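Local coordinates for amino acid ABC transporter, binding protein (Thermus thermophilus, PDB 3VV5) that binds amino acids such as the lysine analogue S-(2-aminoethyl)-L-cysteine in the periplasm, probably delivering them to an ABC transporter for uptake, at residues D177-R182 / K198-E203. Residues are numbered along the deposited sequence; the frame is centred on the assembly and turned at random.
Sequences DLLAGR and KERKLE
Leu179 and Leu202 both set CG beside the backbone N and opposite the carbonyl carbon (chi1 -70° and -62°), a turn that sends their forked ends toward each other until the methyls meet tip to tip. CD2 of Leu179 lies 3.8 Å from CD2 of Leu202 and 4.0 Å from its CD1, a small apolar contact between backbones whose Leu179 and Leu202 CA atoms stand 9.4 Å apart. Branched, apolar leucine suits both buried Leu202 and partly exposed Leu179, which turns both methyls to it. Arg200 arrives obliquely on an extended chain, its NH1 4.0 Å from Leu179 CD1; a long, flexible side chain suits this exposed position, where its charge can remain near solvent while it skirts the leucine. The contact joins the last turn of helix 171-180 to the end of helix 190-200 and the loop after it, in one lobe of the solute-binding protein fold, and contributes no residue to the l-thialysine pocket. Each helix closes in a Schellman motif, with Gly181 and Lys201 at positive phi; Gly181, lacking a side chain, adopts this backbone shape easily. An alanine at Leu179 would probably leave the Leu202 methyls without their apolar partner and open a gap beside them. Leu179 also packs on Leu206 of strand 206-222.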
# COMPACT_ATOMS: atom_id res chain seq x y z
N ASP A 177 15.16 -6.97 10.03
CA ASP A 177 16.39 -6.30 10.49
C ASP A 177 16.23 -5.51 11.78
O ASP A 177 17.17 -5.38 12.57
CB ASP A 177 17.02 -5.46 9.38
CG ASP A 177 18.02 -6.26 8.56
OD1 ASP A 177 18.14 -7.48 8.81
OD2 ASP A 177 18.69 -5.67 7.69
N LEU A 178 15.02 -5.00 12.02
CA LEU A 178 14.67 -4.39 13.31
C LEU A 178 14.70 -5.44 14.42
O LEU A 178 15.25 -5.21 15.50
CB LEU A 178 13.31 -3.70 13.25
CG LEU A 178 12.73 -3.15 14.55
CD1 LEU A 178 13.54 -1.94 15.03
CD2 LEU A 178 11.24 -2.82 14.39
N LEU A 179 14.15 -6.62 14.14
CA LEU A 179 14.11 -7.69 15.13
C LEU A 179 15.53 -8.20 15.40
O LEU A 179 15.87 -8.59 16.51
CB LEU A 179 13.18 -8.82 14.67
CG LEU A 179 11.66 -8.58 14.63
CD1 LEU A 179 10.93 -9.72 13.89
CD2 LEU A 179 11.10 -8.41 16.03
N ALA A 180 16.36 -8.14 14.36
CA ALA A 180 17.73 -8.61 14.41
C ALA A 180 18.65 -7.60 15.11
O ALA A 180 19.76 -7.96 15.53
CB ALA A 180 18.23 -8.90 13.02
N GLY A 181 18.20 -6.36 15.24
CA GLY A 181 18.98 -5.30 15.88
C GLY A 181 19.94 -4.63 14.92
O GLY A 181 20.84 -3.91 15.35
N ARG A 182 19.73 -4.85 13.62
CA ARG A 182 20.60 -4.24 12.60
C ARG A 182 20.11 -2.85 12.17
O ARG A 182 20.84 -2.08 11.53
CB ARG A 182 20.80 -5.19 11.42
CG ARG A 182 20.92 -6.66 11.86
CD ARG A 182 22.15 -7.36 11.30
NE ARG A 182 22.02 -7.68 9.88
CZ ARG A 182 21.61 -8.86 9.40
NH1 ARG A 182 21.27 -9.86 10.22
NH2 ARG A 182 21.54 -9.03 8.08
N LYS A 198 0.81 -8.33 16.11
CA LYS A 198 -0.18 -9.37 16.46
C LYS A 198 0.23 -10.75 15.94
O LYS A 198 0.26 -11.73 16.69
CB LYS A 198 -1.56 -9.02 15.86
CG LYS A 198 -2.10 -7.68 16.34
CD LYS A 198 -3.63 -7.62 16.37
CE LYS A 198 -4.23 -8.60 17.38
NZ LYS A 198 -4.71 -9.86 16.73
N GLU A 199 0.52 -10.79 14.65
CA GLU A 199 0.79 -12.02 13.92
C GLU A 199 2.01 -12.77 14.45
O GLU A 199 1.98 -14.01 14.64
CB GLU A 199 0.93 -11.69 12.42
CG GLU A 199 1.61 -12.75 11.55
CD GLU A 199 0.79 -13.99 11.40
OE1 GLU A 199 1.39 -15.06 11.11
OE2 GLU A 199 -0.45 -13.91 11.54
N ARG A 200 3.08 -12.03 14.70
CA ARG A 200 4.33 -12.61 15.18
C ARG A 200 4.43 -12.64 16.72
O ARG A 200 5.45 -13.11 17.27
CB ARG A 200 5.52 -11.88 14.56
CG ARG A 200 5.54 -11.91 13.03
CD ARG A 200 6.74 -11.19 12.50
NE ARG A 200 6.72 -11.11 11.05
CZ ARG A 200 7.79 -11.21 10.27
NH1 ARG A 200 9.00 -11.41 10.81
NH2 ARG A 200 7.65 -11.12 8.95
N LYS A 201 3.38 -12.18 17.39
CA LYS A 201 3.34 -12.10 18.85
C LYS A 201 4.55 -11.31 19.40
O LYS A 201 5.35 -11.81 20.19
CB LYS A 201 3.13 -13.49 19.49
CG LYS A 201 1.80 -14.13 19.02
CD LYS A 201 1.76 -15.66 19.10
CE LYS A 201 1.07 -16.12 20.37
NZ LYS A 201 0.74 -17.59 20.32
N LEU A 202 4.63 -10.05 18.96
CA LEU A 202 5.75 -9.15 19.26
C LEU A 202 5.37 -8.03 20.24
O LEU A 202 6.16 -7.09 20.46
CB LEU A 202 6.31 -8.55 17.96
CG LEU A 202 6.89 -9.59 16.97
CD1 LEU A 202 7.21 -8.97 15.61
CD2 LEU A 202 8.11 -10.29 17.54
N GLU A 203 4.18 -8.12 20.82
CA GLU A 203 3.68 -7.14 21.80
C GLU A 203 4.70 -6.78 22.88
O GLU A 203 4.78 -5.62 23.31
CB GLU A 203 2.39 -7.64 22.46
CG GLU A 203 1.20 -7.84 21.52
CD GLU A 203 1.22 -9.17 20.76
OE1 GLU A 203 2.18 -9.96 20.90
OE2 GLU A 203 0.24 -9.43 20.01